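Side-chain contacts in uncharacterized protein (Neisseria meningitidis serogroup B, PDB 3NYM), which is of unknown function but folds as a largely helical chain, seen here in a two-subunit assembly and placed in a family with no assigned role: residues Q21-D24 with K29-E32; L112-K117 with F121-L126. One frame throughout, in Å; residues are numbered along the deposited sequence.

Contact 1: residues Q21-D24 with K29-E32; sequences QGFD and KVSE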
# COMPACT_ATOMS: atom_id res chain seq x y z
N GLN A 21 -25.68 5.97 7.28
CA GLN A 21 -26.36 5.06 6.36
C GLN A 21 -27.19 4.01 7.09
O GLN A 21 -27.73 3.09 6.47
CB GLN A 21 -25.35 4.39 5.42
CG GLN A 21 -24.51 5.39 4.67
CD GLN A 21 -23.64 4.77 3.60
OE1 GLN A 21 -23.78 3.59 3.27
NE2 GLN A 21 -22.75 5.56 3.03
N GLY A 22 -27.27 4.14 8.41
CA GLY A 22 -28.15 3.29 9.19
C GLY A 22 -27.56 1.99 9.70
O GLY A 22 -28.29 1.10 10.14
N PHE A 23 -26.23 1.86 9.66
CA PHE A 23 -25.59 0.68 10.23
C PHE A 23 -24.36 1.00 11.07
O PHE A 23 -23.74 2.05 10.92
CB PHE A 23 -25.28 -0.37 9.15
CG PHE A 23 -24.41 0.13 8.04
CD1 PHE A 23 -23.03 0.18 8.19
CD2 PHE A 23 -24.96 0.55 6.84
CE1 PHE A 23 -22.22 0.65 7.17
CE2 PHE A 23 -24.16 1.01 5.81
CZ PHE A 23 -22.79 1.06 5.98
N ASP A 24 -24.03 0.08 11.97
CA ASP A 24 -22.96 0.27 12.94
C ASP A 24 -21.86 -0.75 12.68
O ASP A 24 -21.99 -1.91 13.06
CB ASP A 24 -23.50 0.06 14.36
CG ASP A 24 -22.44 0.25 15.44
OD1 ASP A 24 -21.24 0.39 15.10
OD2 ASP A 24 -22.80 0.26 16.63
N LYS A 29 -21.78 -8.64 13.55
CA LYS A 29 -22.75 -9.26 12.65
C LYS A 29 -23.02 -8.38 11.44
O LYS A 29 -23.63 -8.82 10.46
CB LYS A 29 -24.06 -9.61 13.37
CG LYS A 29 -24.96 -8.43 13.68
CD LYS A 29 -26.35 -8.89 14.13
CE LYS A 29 -27.07 -7.82 14.95
NZ LYS A 29 -26.55 -7.74 16.35
N VAL A 30 -22.57 -7.14 11.51
CA VAL A 30 -22.66 -6.22 10.38
C VAL A 30 -21.37 -6.27 9.56
O VAL A 30 -21.38 -6.53 8.35
CB VAL A 30 -22.90 -4.78 10.86
CG1 VAL A 30 -22.85 -3.80 9.69
CG2 VAL A 30 -24.23 -4.70 11.60
N SER A 31 -20.25 -6.01 10.23
CA SER A 31 -18.97 -5.87 9.57
C SER A 31 -18.29 -7.17 9.17
O SER A 31 -17.44 -7.17 8.28
CB SER A 31 -18.02 -5.01 10.40
OG SER A 31 -17.91 -5.51 11.72
N GLU A 32 -18.64 -8.28 9.81
CA GLU A 32 -18.03 -9.55 9.44
C GLU A 32 -18.97 -10.37 8.58
O GLU A 32 -18.77 -11.56 8.39
CB GLU A 32 -17.65 -10.35 10.68
CG GLU A 32 -16.74 -9.61 11.63
CD GLU A 32 -16.39 -10.44 12.86
OE1 GLU A 32 -17.11 -11.42 13.16
OE2 GLU A 32 -15.38 -10.10 13.53
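The backbone carbonyl oxygen of D24 rests on the side chain of V30, and all three side-chain carbons of the valine lie round it. The nearest is V30 CB, 3.7 Å from D24 O. V30 CG2 follows at 3.9 Å from the same oxygen and V30 CG1 at 4.0 Å. These are van der Waals contacts. V30 is modelled in two conformers, and the distances hold for the one described here.

The contact belongs to a helix-loop-helix connection. Helix 13-20 ends in a Schellman motif with G22 as the C-prime residue. G22 has positive phi, as this position of the motif requires, and the motif is closed by the bonds F23 N to G18 O and G22 N to L19 O. The chain then runs extended through F23 and D24 and turns into the short helix 28-31. V30 faces back across this turn.

One branch of V30 also meets F23. CG1 stands anti to the backbone N of V30 (chi1 174°), and this takes it to 4.2 Å from F23 CB. It approaches the ring obliquely, with V30 CG1 4.3 Å from F23 CD1. The F23 ring is buried, and it also meets the ring of W43, with the planes at about 45°. The valine therefore packs against the CB of a buried side chain.

S31, K29 and D24 have polar partners in residues 25-27. The one hydroxyl hydrogen of S31 is shared between, or alternates between, L25 O and D27 O. K29 NZ forms a salt bridge with D27. In D24, CG anti to the backbone N (chi1 -180°) puts D24 OD1 in a hydrogen bond with T26 OG1.

Contact 2: residues L112-K117 with F121-L126; sequences LSAEYK and FSWPSL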
# COMPACT_ATOMS: atom_id res chain seq x y z
N LEU A 112 -19.05 5.15 -0.23
CA LEU A 112 -19.39 6.15 -1.24
C LEU A 112 -20.54 5.71 -2.14
O LEU A 112 -21.30 6.54 -2.63
CB LEU A 112 -18.17 6.49 -2.11
CG LEU A 112 -17.20 7.55 -1.59
CD1 LEU A 112 -15.95 7.57 -2.44
CD2 LEU A 112 -17.85 8.91 -1.59
N SER A 113 -20.66 4.41 -2.38
CA SER A 113 -21.75 3.89 -3.20
C SER A 113 -23.01 3.72 -2.36
O SER A 113 -24.11 3.61 -2.90
CB SER A 113 -21.36 2.53 -3.79
OG SER A 113 -21.49 1.51 -2.82
N ALA A 114 -22.83 3.68 -1.04
CA ALA A 114 -23.93 3.47 -0.09
C ALA A 114 -24.73 2.21 -0.37
O ALA A 114 -25.93 2.14 -0.08
CB ALA A 114 -24.84 4.70 -0.04
N GLU A 115 -24.08 1.20 -0.94
CA GLU A 115 -24.79 0.02 -1.40
C GLU A 115 -25.38 -0.80 -0.26
O GLU A 115 -26.37 -1.51 -0.45
CB GLU A 115 -23.89 -0.85 -2.29
CG GLU A 115 -22.94 -1.76 -1.55
CD GLU A 115 -22.10 -2.61 -2.49
OE1 GLU A 115 -21.01 -2.14 -2.89
OE2 GLU A 115 -22.54 -3.73 -2.82
N TYR A 116 -24.80 -0.68 0.93
CA TYR A 116 -25.29 -1.45 2.08
C TYR A 116 -26.13 -0.64 3.07
O TYR A 116 -26.40 -1.12 4.17
CB TYR A 116 -24.13 -2.13 2.81
CG TYR A 116 -23.39 -3.14 1.96
CD1 TYR A 116 -24.07 -4.16 1.31
CD2 TYR A 116 -22.01 -3.09 1.84
CE1 TYR A 116 -23.39 -5.09 0.54
CE2 TYR A 116 -21.32 -4.01 1.07
CZ TYR A 116 -22.02 -5.01 0.42
OH TYR A 116 -21.36 -5.95 -0.35
N LYS A 117 -26.55 0.56 2.67
CA LYS A 117 -27.35 1.43 3.54
C LYS A 117 -28.63 0.73 4.00
O LYS A 117 -29.18 -0.11 3.30
CB LYS A 117 -27.73 2.72 2.81
CG LYS A 117 -28.75 2.51 1.71
CD LYS A 117 -29.05 3.80 0.96
CE LYS A 117 -30.12 3.57 -0.11
NZ LYS A 117 -30.56 4.86 -0.71
N PHE A 121 -30.72 7.18 3.29
CA PHE A 121 -29.55 8.02 3.05
C PHE A 121 -29.13 7.98 1.59
O PHE A 121 -29.05 6.91 0.98
CB PHE A 121 -28.37 7.61 3.91
CG PHE A 121 -27.12 8.41 3.63
CD1 PHE A 121 -26.27 8.05 2.59
CD2 PHE A 121 -26.80 9.53 4.38
CE1 PHE A 121 -25.12 8.79 2.32
CE2 PHE A 121 -25.66 10.27 4.12
CZ PHE A 121 -24.82 9.90 3.09
N SER A 122 -28.83 9.15 1.04
CA SER A 122 -28.32 9.26 -0.32
C SER A 122 -27.32 10.40 -0.40
O SER A 122 -27.58 11.48 0.11
CB SER A 122 -29.47 9.50 -1.31
OG SER A 122 -29.00 9.44 -2.64
N TRP A 123 -26.17 10.16 -1.03
CA TRP A 123 -25.20 11.23 -1.23
C TRP A 123 -25.75 12.23 -2.26
O TRP A 123 -26.39 11.83 -3.23
CB TRP A 123 -23.89 10.66 -1.76
CG TRP A 123 -23.14 9.78 -0.79
CD1 TRP A 123 -23.01 8.42 -0.85
CD2 TRP A 123 -22.40 10.21 0.36
NE1 TRP A 123 -22.22 7.97 0.20
CE2 TRP A 123 -21.84 9.05 0.95
CE3 TRP A 123 -22.14 11.46 0.94
CZ2 TRP A 123 -21.05 9.11 2.11
CZ3 TRP A 123 -21.34 11.51 2.09
CH2 TRP A 123 -20.81 10.34 2.66
N PRO A 124 -25.48 13.53 -2.04
CA PRO A 124 -25.88 14.60 -2.97
C PRO A 124 -25.17 14.46 -4.32
O PRO A 124 -24.03 14.00 -4.35
CB PRO A 124 -25.36 15.88 -2.29
CG PRO A 124 -25.00 15.50 -0.90
CD PRO A 124 -24.68 14.03 -0.91
N SER A 125 -25.82 14.84 -5.42
CA SER A 125 -25.16 14.78 -6.72
C SER A 125 -24.08 15.87 -6.83
O SER A 125 -24.26 16.98 -6.32
CB SER A 125 -26.17 14.90 -7.86
OG SER A 125 -25.54 14.76 -9.12
N LEU A 126 -22.97 15.55 -7.48
CA LEU A 126 -21.86 16.50 -7.62
C LEU A 126 -21.53 16.76 -9.09
O LEU A 126 -22.33 17.36 -9.83
CB LEU A 126 -20.62 15.99 -6.88
CG LEU A 126 -20.09 16.84 -5.72
CD1 LEU A 126 -21.19 17.66 -5.09
CD2 LEU A 126 -19.41 15.96 -4.66
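The C-terminal end of helix 83-113 and the return of the chain beyond it form this contact. A114, with positive phi (55°), leaves the helix. A type I beta turn runs from A114 to K117, and S113 OG makes an ST turn with E115 N.

K117 NZ donates a hydrogen bond to F121 O, 3.1 Å away on the returning chain. The lysine is extended beyond CG and lies alongside this oxygen. The ammonium group stands off the carbonyl plane by 35°.

The indole of W123 lies against the helix end. W123 CD1 is 3.1 Å from L112 O, which meets the ring obliquely. L112 O is also near W123 NE1, but the angle is poor; that N-H is hydrogen-bonded to L111 O instead. Within 121-126 the edge of the F121 ring meets one indole face of W123 (edge-to-face), with F121 CE1 3.5 Å above the centre of the indole plane. The methyl of A114 meets both rings from the helix end. Its CB is 4.2 Å from W123 NE1 and 4.5 Å from F121 CD1, at the edge of the phenyl ring.

A bound PEG molecule, probably from the crystallisation liquor, lies about 3 Å from the F121 side chain. F121 also packs on Y20 and W123 on V17, both of helix 13-20. L87 and S84 of the second subunit pack on L112 and W123, respectively.

Overall arrangement
From the N terminus, helix 13-20 leads into contact 1, which closes the turn of residues 25-28 onto helix 28-31. The chain then passes through helices 53-60, 64-76 and 83-113. Contact 2 closes the short loop of residues 118-120 after the last of these. The two are in series and neither nests in nor crosses the other. Their centres are 15 Å apart, yet they touch. Q21 OE1 is 3.4 Å from A114 CA, and F23 CD2 is 3.5 Å from Y116 O. A backbone hydrogen bond joins Q21 to K118. Contact 1 holds helix 28-31 to the loop after helix 13-20, and these touches join that loop to the chain just after helix 83-113.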